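Long-range contacts in endo-pectate lyase (Erwinia chrysanthemi, PDB 3B4N), which probably cleaves polygalacturonate and methylated pectins at internal sites by calcium-dependent elimination, leaving unsaturated galacturonosyl groups at the new non-reducing ends: residues V137-S142 and P152-K157; N163-A168 and N186-D191; G171-H176 and I192-A197. All blocks are in the same frame, centred on the assembly; numbering follows the deposited sequence.

Contact 1: V137-S142 and P152-K157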
ATOM      1  N   VAL A 137      -0.787  15.911   4.600  1.00 14.11           N
ATOM      2  CA  VAL A 137      -0.185  16.795   3.609  1.00 14.20           C
ATOM      3  C   VAL A 137       0.324  16.025   2.402  1.00 14.25           C
ATOM      4  O   VAL A 137       0.477  14.806   2.449  1.00 13.96           O
ATOM      5  CB  VAL A 137       1.003  17.597   4.193  1.00 14.84           C
ATOM      6  CG1 VAL A 137       0.539  18.428   5.382  1.00 16.71           C
ATOM      7  CG2 VAL A 137       2.125  16.656   4.586  1.00 15.41           C
ATOM      8  N   THR A 138       0.585  16.758   1.325  1.00 14.44           N
ATOM      9  CA  THR A 138       1.100  16.190   0.085  1.00 14.93           C
ATOM     10  C   THR A 138       2.565  16.564  -0.084  1.00 16.22           C
ATOM     11  O   THR A 138       2.971  17.680   0.249  1.00 18.21           O
ATOM     12  CB  THR A 138       0.344  16.748  -1.148  1.00 16.72           C
ATOM     13  OG1 THR A 138      -1.020  16.326  -1.110  1.00 17.80           O
ATOM     14  CG2 THR A 138       0.994  16.262  -2.449  1.00 16.85           C
ATOM     15  N   ILE A 139       3.363  15.624  -0.575  1.00 14.61           N
ATOM     16  CA  ILE A 139       4.765  15.907  -0.853  1.00 16.07           C
ATOM     17  C   ILE A 139       5.091  15.265  -2.188  1.00 15.13           C
ATOM     18  O   ILE A 139       4.394  14.356  -2.639  1.00 15.24           O
ATOM     19  CB  ILE A 139       5.734  15.356   0.221  1.00 17.05           C
ATOM     20  CG1 ILE A 139       5.710  13.828   0.234  1.00 18.31           C
ATOM     21  CG2 ILE A 139       5.391  15.956   1.581  1.00 17.99           C
ATOM     22  CD1 ILE A 139       6.825  13.229   1.075  1.00 22.16           C
ATOM     23  N   GLY A 140       6.138  15.761  -2.831  1.00 14.90           N
ATOM     24  CA  GLY A 140       6.539  15.213  -4.109  1.00 15.09           C
ATOM     25  C   GLY A 140       7.657  16.042  -4.688  1.00 15.76           C
ATOM     26  O   GLY A 140       7.847  17.195  -4.299  1.00 17.29           O
ATOM     27  N   THR A 141       8.416  15.443  -5.597  1.00 15.19           N
ATOM     28  CA  THR A 141       9.508  16.146  -6.250  1.00 16.22           C
ATOM     29  C   THR A 141       9.281  15.993  -7.753  1.00 16.36           C
ATOM     30  O   THR A 141       8.614  16.828  -8.375  1.00 18.17           O
ATOM     31  CB  THR A 141      10.895  15.580  -5.821  1.00 17.01           C
ATOM     32  OG1 THR A 141      10.925  14.159  -6.001  1.00 16.38           O
ATOM     33  CG2 THR A 141      11.178  15.904  -4.349  1.00 16.02           C
ATOM     34  N   SER A 142       9.781  14.908  -8.329  1.00 16.39           N
ATOM     35  CA  SER A 142       9.619  14.679  -9.759  1.00 16.13           C
ATOM     36  C   SER A 142       9.635  13.196 -10.092  1.00 17.02           C
ATOM     37  O   SER A 142       9.817  12.348  -9.216  1.00 15.68           O
ATOM     38  CB  SER A 142      10.751  15.367 -10.521  1.00 17.09           C
ATOM     39  OG  SER A 142      12.005  14.849 -10.104  1.00 19.16           O
ATOM     40  N   PRO A 152      14.714   8.781  -2.624  1.00 14.47           N
ATOM     41  CA  PRO A 152      13.534   8.522  -1.802  1.00 14.17           C
ATOM     42  C   PRO A 152      13.010   9.863  -1.297  1.00 14.00           C
ATOM     43  O   PRO A 152      13.790  10.799  -1.078  1.00 13.49           O
ATOM     44  CB  PRO A 152      14.084   7.663  -0.669  1.00 14.72           C
ATOM     45  CG  PRO A 152      15.499   8.174  -0.521  1.00 16.80           C
ATOM     46  CD  PRO A 152      15.937   8.286  -1.968  1.00 14.26           C
ATOM     47  N   LEU A 153      11.698   9.966  -1.140  1.00 13.00           N
ATOM     48  CA  LEU A 153      11.078  11.184  -0.632  1.00 12.67           C
ATOM     49  C   LEU A 153      11.170  11.217   0.890  1.00 13.31           C
ATOM     50  O   LEU A 153      11.316  12.280   1.494  1.00 14.07           O
ATOM     51  CB  LEU A 153       9.613  11.244  -1.040  1.00 13.71           C
ATOM     52  CG  LEU A 153       9.314  11.398  -2.532  1.00 14.65           C
ATOM     53  CD1 LEU A 153       7.822  11.273  -2.768  1.00 14.64           C
ATOM     54  CD2 LEU A 153       9.831  12.752  -3.014  1.00 14.53           C
ATOM     55  N   ILE A 154      11.059  10.044   1.502  1.00 11.42           N
ATOM     56  CA  ILE A 154      11.122   9.901   2.949  1.00 11.18           C
ATOM     57  C   ILE A 154      11.954   8.673   3.262  1.00 10.64           C
ATOM     58  O   ILE A 154      11.810   7.638   2.601  1.00 10.68           O
ATOM     59  CB  ILE A 154       9.710   9.686   3.564  1.00 10.74           C
ATOM     60  CG1 ILE A 154       8.825  10.905   3.302  1.00 12.08           C
ATOM     61  CG2 ILE A 154       9.823   9.383   5.066  1.00 12.74           C
ATOM     62  CD1 ILE A 154       9.263  12.162   4.036  1.00 14.20           C
ATOM     63  N   ILE A 155      12.824   8.788   4.259  1.00 10.56           N
ATOM     64  CA  ILE A 155      13.663   7.683   4.695  1.00 10.58           C
ATOM     65  C   ILE A 155      13.315   7.387   6.146  1.00 11.08           C
ATOM     66  O   ILE A 155      13.318   8.285   7.000  1.00 11.65           O
ATOM     67  CB  ILE A 155      15.162   8.026   4.607  1.00 11.52           C
ATOM     68  CG1 ILE A 155      15.553   8.272   3.151  1.00 12.91           C
ATOM     69  CG2 ILE A 155      15.991   6.886   5.189  1.00 11.09           C
ATOM     70  CD1 ILE A 155      16.978   8.714   2.979  1.00 15.93           C
ATOM     71  N   LEU A 156      13.012   6.127   6.420  1.00 10.40           N
ATOM     72  CA  LEU A 156      12.654   5.705   7.760  1.00 10.37           C
ATOM     73  C   LEU A 156      13.738   4.781   8.309  1.00 11.11           C
ATOM     74  O   LEU A 156      14.218   3.884   7.617  1.00 10.41           O
ATOM     75  CB  LEU A 156      11.311   4.960   7.728  1.00 10.69           C
ATOM     76  CG  LEU A 156      10.114   5.693   7.120  1.00  9.93           C
ATOM     77  CD1 LEU A 156       8.924   4.738   7.049  1.00 10.59           C
ATOM     78  CD2 LEU A 156       9.770   6.922   7.962  1.00 11.21           C
ATOM     79  N   LYS A 157      14.141   5.019   9.553  1.00 11.17           N
ATOM     80  CA  LYS A 157      15.126   4.170  10.212  1.00 12.76           C
ATOM     81  C   LYS A 157      14.455   3.781  11.524  1.00 12.65           C
ATOM     82  O   LYS A 157      14.445   4.560  12.478  1.00 13.45           O
ATOM     83  CB  LYS A 157      16.426   4.942  10.458  1.00 13.88           C
ATOM     84  CG  LYS A 157      17.209   5.212   9.170  1.00 16.84           C
ATOM     85  CD  LYS A 157      18.519   5.952   9.435  1.00 19.87           C
ATOM     86  CE  LYS A 157      19.457   5.132  10.308  1.00 22.27           C
ATOM     87  NZ  LYS A 157      19.739   3.793   9.716  1.00 24.77           N
TER
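Ile-139 lays its CD1 methyl over the flank of Leu-153 and the CG1 branch of Ile-154, inside the right-handed parallel beta-helix that forms the body of this pectate lyase. The contact spans the interior, from strand 138-139 on one face of the coil to the start of strand 154-157 on another. Because the strands belong to different sheets, their backbones stay well apart: the nearest alpha carbons, CA of Gly-140 and CA of Leu-153, are 7.0 Å from each other. Apolar side chains do the joining. In Ile-139, CG1 stands between the backbone N and the carbonyl carbon (chi1 66°), and the extended second torsion carries CD1 outward to 3.8 Å from Ile-154 CG1 and 4.0 Å from Leu-153 CB. The two isoleucines cross at about a right angle, so one end methyl of Ile-139 meets both CG1 and CD1 of Ile-154. Branched aliphatic residues suit this place, since they fill the core without bringing in a polar group that needs a partner. Leu-153 also packs on Ile-166 of strand 164-166, the neighbour of strand 138-139, and Ile-154 touches Phe-127 of strand 125-128, which ties the contact into both sheets. Farther along, Leu-153 and Thr-141 run past each other in opposite directions. The CA of Gly-140 lies 4.3 Å from Leu-153 CD2. That same methyl sits against the fork of the threonine, 3.7 Å from Thr-141 CG2 and 3.5 Å from Thr-141 OG1.

Contact 2: N163-A168 and N186-D191. With CA (calcium ion), chain C.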
ATOM      1  N   ASN A 163      -0.330   9.121   7.418  1.00  9.08           N
ATOM      2  CA  ASN A 163      -1.183  10.153   6.836  1.00  8.84           C
ATOM      3  C   ASN A 163      -0.407  11.070   5.902  1.00  9.63           C
ATOM      4  O   ASN A 163      -0.234  12.258   6.172  1.00 11.14           O
ATOM      5  CB  ASN A 163      -1.819  10.979   7.957  1.00  8.64           C
ATOM      6  CG  ASN A 163      -2.462  10.120   9.022  1.00 10.17           C
ATOM      7  OD1 ASN A 163      -2.263  10.345  10.218  1.00 12.67           O
ATOM      8  ND2 ASN A 163      -3.235   9.140   8.604  1.00  7.71           N
ATOM      9  N   LEU A 164       0.043  10.517   4.784  1.00  9.34           N
ATOM     10  CA  LEU A 164       0.831  11.281   3.830  1.00 10.44           C
ATOM     11  C   LEU A 164       0.380  10.970   2.421  1.00 10.58           C
ATOM     12  O   LEU A 164       0.020   9.837   2.124  1.00 10.10           O
ATOM     13  CB  LEU A 164       2.307  10.910   3.988  1.00 11.37           C
ATOM     14  CG  LEU A 164       3.342  11.539   3.047  1.00 10.29           C
ATOM     15  CD1 LEU A 164       3.470  13.036   3.329  1.00 11.96           C
ATOM     16  CD2 LEU A 164       4.690  10.851   3.258  1.00 12.39           C
ATOM     17  N   ARG A 165       0.398  11.981   1.558  1.00 10.30           N
ATOM     18  CA  ARG A 165       0.023  11.802   0.166  1.00 10.20           C
ATOM     19  C   ARG A 165       1.235  12.127  -0.687  1.00 11.87           C
ATOM     20  O   ARG A 165       1.924  13.121  -0.457  1.00 12.43           O
ATOM     21  CB  ARG A 165      -1.138  12.728  -0.221  1.00 11.24           C
ATOM     22  CG  ARG A 165      -1.705  12.467  -1.621  1.00 12.52           C
ATOM     23  CD  ARG A 165      -2.630  13.603  -2.052  1.00 13.29           C
ATOM     24  NE  ARG A 165      -3.652  13.876  -1.047  1.00 14.93           N
ATOM     25  CZ  ARG A 165      -4.808  13.229  -0.951  1.00 14.51           C
ATOM     26  NH1 ARG A 165      -5.657  13.551   0.012  1.00 14.37           N
ATOM     27  NH2 ARG A 165      -5.128  12.281  -1.823  1.00 13.07           N
ATOM     28  N   ILE A 166       1.495  11.263  -1.661  0.50 11.38           N
ATOM     29  CA  ILE A 166       2.606  11.436  -2.586  0.50 11.51           C
ATOM     30  C   ILE A 166       1.995  11.886  -3.908  0.50 12.76           C
ATOM     31  O   ILE A 166       1.142  11.197  -4.470  0.50 12.55           O
ATOM     32  CB  ILE A 166       3.366  10.104  -2.798  0.50 11.81           C
ATOM     33  CG1 ILE A 166       3.783   9.516  -1.447  0.50 13.38           C
ATOM     34  CG2 ILE A 166       4.584  10.333  -3.693  0.50 12.67           C
ATOM     35  CD1 ILE A 166       4.673  10.422  -0.620  0.50 12.51           C
ATOM     36  N   SER A 167       2.420  13.047  -4.398  1.00 13.04           N
ATOM     37  CA  SER A 167       1.890  13.585  -5.652  1.00 13.40           C
ATOM     38  C   SER A 167       2.070  12.713  -6.886  1.00 12.49           C
ATOM     39  O   SER A 167       3.037  11.967  -7.001  1.00 13.86           O
ATOM     40  CB  SER A 167       2.483  14.973  -5.916  1.00 15.85           C
ATOM     41  OG  SER A 167       3.821  14.883  -6.359  1.00 16.58           O
ATOM     42  N   ALA A 168       1.121  12.819  -7.811  1.00 14.53           N
ATOM     43  CA  ALA A 168       1.156  12.023  -9.031  1.00 14.56           C
ATOM     44  C   ALA A 168       2.393  12.254  -9.885  1.00 15.18           C
ATOM     45  O   ALA A 168       2.909  11.321 -10.492  1.00 15.09           O
ATOM     46  CB  ALA A 168      -0.097  12.291  -9.863  1.00 16.39           C
ATOM     47  N   ASN A 186      -1.346   4.518   6.331  1.00  7.51           N
ATOM     48  CA  ASN A 186      -2.239   5.429   5.629  1.00  7.88           C
ATOM     49  C   ASN A 186      -1.514   6.422   4.730  1.00  8.29           C
ATOM     50  O   ASN A 186      -1.608   7.637   4.907  1.00  8.74           O
ATOM     51  CB  ASN A 186      -3.148   6.186   6.595  1.00  7.35           C
ATOM     52  CG  ASN A 186      -4.290   6.861   5.870  1.00  7.96           C
ATOM     53  OD1 ASN A 186      -4.818   6.312   4.895  1.00  9.00           O
ATOM     54  ND2 ASN A 186      -4.687   8.043   6.332  1.00  8.09           N
ATOM     55  N   VAL A 187      -0.784   5.885   3.764  1.00  7.71           N
ATOM     56  CA  VAL A 187      -0.084   6.716   2.800  1.00  8.42           C
ATOM     57  C   VAL A 187      -0.804   6.512   1.471  1.00  9.40           C
ATOM     58  O   VAL A 187      -1.266   5.410   1.164  1.00  9.47           O
ATOM     59  CB  VAL A 187       1.411   6.331   2.679  1.00  8.68           C
ATOM     60  CG1 VAL A 187       2.038   7.058   1.489  1.00  9.83           C
ATOM     61  CG2 VAL A 187       2.145   6.730   3.970  1.00  9.84           C
ATOM     62  N   ILE A 188      -0.935   7.592   0.711  1.00  9.75           N
ATOM     63  CA  ILE A 188      -1.607   7.542  -0.580  1.00  9.15           C
ATOM     64  C   ILE A 188      -0.619   7.951  -1.657  1.00  9.14           C
ATOM     65  O   ILE A 188      -0.021   9.019  -1.570  1.00 10.64           O
ATOM     66  CB  ILE A 188      -2.809   8.501  -0.621  1.00 10.60           C
ATOM     67  CG1 ILE A 188      -3.864   8.038   0.388  1.00 11.42           C
ATOM     68  CG2 ILE A 188      -3.385   8.572  -2.038  1.00 12.54           C
ATOM     69  CD1 ILE A 188      -5.109   8.911   0.429  1.00 12.92           C
ATOM     70  N   TRP A 189      -0.423   7.075  -2.638  1.00  8.40           N
ATOM     71  CA  TRP A 189       0.478   7.364  -3.761  1.00  8.59           C
ATOM     72  C   TRP A 189      -0.438   7.662  -4.946  1.00 10.25           C
ATOM     73  O   TRP A 189      -1.133   6.772  -5.432  1.00 11.15           O
ATOM     74  CB  TRP A 189       1.348   6.145  -4.089  1.00  9.71           C
ATOM     75  CG  TRP A 189       2.413   5.811  -3.069  1.00  8.28           C
ATOM     76  CD1 TRP A 189       3.745   6.104  -3.149  1.00  8.99           C
ATOM     77  CD2 TRP A 189       2.244   5.050  -1.863  1.00  8.45           C
ATOM     78  NE1 TRP A 189       4.419   5.565  -2.079  1.00  8.99           N
ATOM     79  CE2 TRP A 189       3.522   4.914  -1.274  1.00  8.38           C
ATOM     80  CE3 TRP A 189       1.139   4.467  -1.227  1.00  8.86           C
ATOM     81  CZ2 TRP A 189       3.723   4.214  -0.083  1.00  8.34           C
ATOM     82  CZ3 TRP A 189       1.342   3.769  -0.036  1.00  9.57           C
ATOM     83  CH2 TRP A 189       2.625   3.650   0.520  1.00  9.94           C
ATOM     84  N   GLU A 190      -0.437   8.906  -5.419  1.00 10.81           N
ATOM     85  CA  GLU A 190      -1.314   9.289  -6.530  1.00 11.22           C
ATOM     86  C   GLU A 190      -0.943   8.673  -7.888  1.00 12.94           C
ATOM     87  O   GLU A 190      -1.802   8.507  -8.762  1.00 13.04           O
ATOM     88  CB  GLU A 190      -1.405  10.818  -6.611  1.00 12.55           C
ATOM     89  CG  GLU A 190      -2.188  11.459  -5.444  1.00 15.05           C
ATOM     90  CD  GLU A 190      -3.679  11.116  -5.438  1.00 18.34           C
ATOM     91  OE1 GLU A 190      -4.254  10.902  -6.526  1.00 20.38           O
ATOM     92  OE2 GLU A 190      -4.291  11.081  -4.346  1.00 19.18           O
ATOM     93  N   ASP A 191       0.330   8.328  -8.055  1.00 12.33           N
ATOM     94  CA  ASP A 191       0.831   7.663  -9.260  1.00 12.11           C
ATOM     95  C   ASP A 191       2.247   7.234  -8.915  1.00 12.46           C
ATOM     96  O   ASP A 191       3.183   8.025  -9.007  1.00 12.87           O
ATOM     97  CB  ASP A 191       0.860   8.603 -10.476  1.00 14.02           C
ATOM     98  CG  ASP A 191       1.246   7.877 -11.773  1.00 14.88           C
ATOM     99  OD1 ASP A 191       1.818   6.771 -11.708  1.00 14.79           O
ATOM    100  OD2 ASP A 191       0.987   8.421 -12.870  1.00 17.60           O
TER
HETATM  101 CA    CA C 702       3.519   5.333 -12.480  1.00 11.72          CA
HETATM  102  O   HOH W   1       2.644   9.102  -6.324  1.00 13.79           O
HETATM  103  O   HOH W   2       5.108   9.988  -9.586  1.00 16.13           O
HETATM  104  O   HOH W   3       5.305   3.696 -12.319  1.00 12.96           O
HETATM  105  O   HOH W   4       3.092   4.664 -14.725  1.00 12.47           O
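Ile-166 and Trp-189 lie side by side and point the same way, so that CG1 of Ile-166 hangs over one face of the indole, 4.2 Å from the centroid of its five-membered ring. This CH-pi contact and the apolar touch of Leu-164 on Val-187 lie on one side of the sheet. On the other, Arg-165 crosses Glu-190: its NH2 meets OE2 at 2.9 Å in a salt bridge, the oxygen lying in the guanidinium plane although the two flat groups are turned 36° apart. A bend at chi3 (-52°) brings the guanidinium back toward Glu-190, whose OE1 pairs with Lys-29. Beneath them runs a parallel ladder, with Ile-166 N bonded to Ile-188 O at 2.7 Å and Glu-190 N to Ile-166 O at 2.9 Å. Asn-163 and Asn-186 occupy equivalent corners on successive turns of the coil, their CA atoms 5.0 Å apart, both with positive phi, a backbone shape asparagine adopts readily. At the far end Asp-191 OD1 binds the calcium ion at 2.4 Å. Strand 164-166 thus lies between strands 138-139 and 187-189, while strand 22-29 covers the Arg-165 and Ile-188 side.

Contact 3: G171-H176 and I192-A197. Unlike the reference sequence in segment 171-176: Gly-171 (reference Arg). With ZN (zinc ion), chain F; ZN (zinc ion), chain D; ZN (zinc ion), chain E; CA (calcium ion), chain C.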
ATOM      1  N   GLY A 171       6.522  11.304  -7.467  1.00 12.41           N
ATOM      2  CA  GLY A 171       6.741  10.125  -6.645  1.00 12.05           C
ATOM      3  C   GLY A 171       8.172   9.659  -6.449  1.00 12.45           C
ATOM      4  O   GLY A 171       8.442   8.883  -5.526  1.00 11.51           O
ATOM      5  N   ALA A 172       9.083  10.120  -7.305  1.00 11.37           N
ATOM      6  CA  ALA A 172      10.500   9.750  -7.241  1.00 11.12           C
ATOM      7  C   ALA A 172      10.713   8.294  -6.829  1.00 10.98           C
ATOM      8  O   ALA A 172      10.191   7.387  -7.486  1.00 10.68           O
ATOM      9  CB  ALA A 172      11.245  10.698  -6.301  1.00 10.95           C
ATOM     10  N   ASP A 173      11.473   8.047  -5.764  1.00 10.29           N
ATOM     11  CA  ASP A 173      11.683   6.668  -5.329  1.00 10.37           C
ATOM     12  C   ASP A 173      10.919   6.328  -4.045  1.00 10.04           C
ATOM     13  O   ASP A 173      11.392   5.564  -3.200  1.00 11.21           O
ATOM     14  CB  ASP A 173      13.167   6.343  -5.150  1.00 10.54           C
ATOM     15  CG  ASP A 173      13.424   4.852  -5.157  1.00 13.47           C
ATOM     16  OD1 ASP A 173      14.416   4.393  -4.567  1.00 12.80           O
ATOM     17  OD2 ASP A 173      12.619   4.126  -5.770  1.00 13.43           O
ATOM     18  N   GLY A 174       9.750   6.936  -3.895  1.00  9.91           N
ATOM     19  CA  GLY A 174       8.898   6.635  -2.757  1.00  9.75           C
ATOM     20  C   GLY A 174       9.466   6.733  -1.358  1.00  9.55           C
ATOM     21  O   GLY A 174      10.189   7.670  -1.029  1.00 11.29           O
ATOM     22  N   ILE A 175       9.121   5.753  -0.528  1.00  9.40           N
ATOM     23  CA  ILE A 175       9.542   5.729   0.871  1.00  9.36           C
ATOM     24  C   ILE A 175      10.467   4.560   1.171  1.00  9.47           C
ATOM     25  O   ILE A 175      10.141   3.420   0.863  1.00 10.49           O
ATOM     26  CB  ILE A 175       8.309   5.631   1.799  1.00  9.03           C
ATOM     27  CG1 ILE A 175       7.347   6.782   1.490  1.00 10.63           C
ATOM     28  CG2 ILE A 175       8.743   5.621   3.260  1.00  9.85           C
ATOM     29  CD1 ILE A 175       6.045   6.743   2.290  1.00 10.96           C
ATOM     30  N   HIS A 176      11.619   4.843   1.776  1.00  9.86           N
ATOM     31  CA  HIS A 176      12.577   3.800   2.129  1.00  9.89           C
ATOM     32  C   HIS A 176      12.549   3.417   3.595  1.00  9.71           C
ATOM     33  O   HIS A 176      12.462   4.291   4.458  1.00 10.58           O
ATOM     34  CB  HIS A 176      14.018   4.252   1.874  1.00 11.61           C
ATOM     35  CG  HIS A 176      14.451   4.183   0.450  1.00 12.04           C
ATOM     36  ND1 HIS A 176      15.776   4.268   0.082  1.00 13.50           N
ATOM     37  CD2 HIS A 176      13.744   4.075  -0.700  1.00 12.45           C
ATOM     38  CE1 HIS A 176      15.869   4.216  -1.235  1.00 15.37           C
ATOM     39  NE2 HIS A 176      14.650   4.101  -1.734  1.00 13.99           N
ATOM     40  N   ILE A 192       2.399   5.982  -8.503  1.00 10.98           N
ATOM     41  CA  ILE A 192       3.701   5.457  -8.135  1.00 10.91           C
ATOM     42  C   ILE A 192       4.722   5.771  -9.218  1.00 10.62           C
ATOM     43  O   ILE A 192       4.438   5.588 -10.403  1.00 11.08           O
ATOM     44  CB  ILE A 192       3.643   3.932  -7.977  1.00 10.36           C
ATOM     45  CG1 ILE A 192       2.756   3.560  -6.788  1.00 11.52           C
ATOM     46  CG2 ILE A 192       5.055   3.376  -7.814  1.00 10.23           C
ATOM     47  CD1 ILE A 192       2.457   2.076  -6.714  1.00 13.56           C
ATOM     48  N   CYS A 193       5.895   6.248  -8.815  1.00 10.53           N
ATOM     49  CA  CYS A 193       6.952   6.545  -9.770  1.00 11.18           C
ATOM     50  C   CYS A 193       7.806   5.275  -9.924  1.00 11.04           C
ATOM     51  O   CYS A 193       7.369   4.327 -10.578  1.00 12.13           O
ATOM     52  CB  CYS A 193       7.772   7.749  -9.285  1.00 11.20           C
ATOM     53  SG  CYS A 193       9.099   8.245 -10.427  1.00 14.69           S
ATOM     54  N   GLU A 194       8.989   5.214  -9.318  1.00 11.56           N
ATOM     55  CA  GLU A 194       9.820   4.009  -9.454  1.00 12.09           C
ATOM     56  C   GLU A 194       9.150   2.825  -8.760  1.00 10.95           C
ATOM     57  O   GLU A 194       9.063   1.720  -9.299  1.00 12.60           O
ATOM     58  CB  GLU A 194      11.205   4.240  -8.849  1.00 14.73           C
ATOM     59  CG  GLU A 194      12.082   5.214  -9.622  1.00 20.24           C
ATOM     60  CD  GLU A 194      12.366   4.760 -11.048  1.00 23.09           C
ATOM     61  OE1 GLU A 194      12.494   3.537 -11.279  1.00 25.23           O
ATOM     62  OE2 GLU A 194      12.481   5.628 -11.938  1.00 26.30           O
ATOM     63  N   ASP A 195       8.695   3.076  -7.540  1.00 10.82           N
ATOM     64  CA  ASP A 195       7.995   2.091  -6.726  1.00  9.14           C
ATOM     65  C   ASP A 195       7.437   2.873  -5.552  1.00  9.25           C
ATOM     66  O   ASP A 195       7.752   4.048  -5.395  1.00 10.98           O
ATOM     67  CB  ASP A 195       8.942   0.964  -6.262  1.00 11.28           C
ATOM     68  CG  ASP A 195      10.323   1.464  -5.879  1.00 11.41           C
ATOM     69  OD1 ASP A 195      11.277   1.241  -6.649  1.00 12.50           O
ATOM     70  OD2 ASP A 195      10.457   2.076  -4.809  1.00 15.07           O
ATOM     71  N   ALA A 196       6.607   2.238  -4.731  1.00  8.50           N
ATOM     72  CA  ALA A 196       5.985   2.922  -3.593  1.00  9.03           C
ATOM     73  C   ALA A 196       6.831   2.948  -2.317  1.00  8.11           C
ATOM     74  O   ALA A 196       6.982   4.003  -1.682  1.00  8.05           O
ATOM     75  CB  ALA A 196       4.621   2.283  -3.295  1.00  8.32           C
ATOM     76  N   ALA A 197       7.355   1.789  -1.930  1.00  8.41           N
ATOM     77  CA  ALA A 197       8.175   1.668  -0.727  1.00  8.51           C
ATOM     78  C   ALA A 197       9.223   0.599  -0.957  1.00  9.16           C
ATOM     79  O   ALA A 197       9.002  -0.354  -1.711  1.00  8.92           O
ATOM     80  CB  ALA A 197       7.305   1.304   0.471  1.00  9.81           C
TER
HETATM   81 ZN    ZN F 716      15.003   2.996  -3.526  1.00 32.30          ZN
HETATM   82 ZN    ZN D 711      12.827   2.141  -5.937  1.00 11.63          ZN
HETATM   83 ZN    ZN E 714      17.460   4.525   1.301  1.00 13.00          ZN
HETATM   84 CA    CA C 702       3.519   5.333 -12.480  1.00 11.72          CA
HETATM   85  O   HOH W   5       6.660   6.558  -6.033  1.00 11.58           O
HETATM   86  O   HOH W   6      10.519   3.132  -2.450  1.00 12.29           O
HETATM   87  O   HOH W   3       5.305   3.696 -12.319  1.00 12.96           O
HETATM   88  O   HOH W   7      13.681   1.233  -4.581  1.00 16.24           O
HETATM   89  O   HOH W   4       3.092   4.664 -14.725  1.00 12.47           O
HETATM   90  O   HOH W   8      14.165   1.946  -7.350  1.00 15.34           O
HETATM   91  O   HOH W   9      18.718   3.210   0.438  1.00 16.09           O
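This is a contact between loops on successive turns of the parallel beta-helix, where the chain leads into strands 175-179 and 197-199 and where zinc gathers acidic side chains from both turns. Asp-173 and Asp-195 cross with their carboxylate planes 68° apart, and one zinc ion joins them, 2.0 Å from Asp-173 OD2 and 1.9 Å from Asp-195 OD1. The metal probably offsets the repulsion expected between carboxylates whose OD2 atoms lie 3.1 Å apart; Lys-224 also bonds Asp-195 OD1. Extended away from the backbone N (chi1 -161°), Asp-173 turns its other oxygen, OD1, to a second zinc, which NE2 of His-176 meets at 2.1 Å. A water is bound to both of these ions. His-176 serves a third zinc through ND1, together with Asp-178; its two nitrogens, separated by CE1, point their lone pairs in different directions, so one imidazole can serve two metals.

The backbone sets these groups in place. Residues Gly-171 to Gly-174 form a type II' turn, closed by Gly-174 N to Gly-171 O at 2.9 Å. From the turn Ala-172 O accepts a nearly straight bond from Glu-194 N at 3.1 Å. One water holds three backbone groups, donating to Gly-171 O and Asp-195 O and accepting from Cys-193 N. Gly-174, with its positive phi and no side chain, can bring CA to 3.4 Å from Ala-196 O; the same oxygen takes Ile-175 N at 3.0 Å, with the donor tilted from the carbonyl plane. Cys-193 is tied by disulfide to Cys-143, and Ile-192 O binds calcium. Beyond the loops, strand 175-179 runs between strands 154-157 and 197-199, and Ala-196 packs on Val-225 of strand 224-228.

The three contacts belong to neighbouring turns of one coil, their centres 8 to 10 Å apart. Contacts 1 and 2 share a sheet: Ile-139 N lies 2.9 Å from Arg-165 O, probably hydrogen-bonded. Contact 1 meets contact 3 through the other face, where Leu-153 N is 2.7 Å from Gly-174 O, and Leu-153 comes within about 7 Å of the zinc ligand Asp-173, measured between side chains. Contacts 2 and 3 interlock along the chain, and Trp-189 NE1 reaches Ala-196 O at 3.0 Å. They also build the calcium site together: Asp-191 from contact 2 and Ile-192 from contact 3 are consecutive ligands, completed by Asn-213, Tyr-218 and two waters.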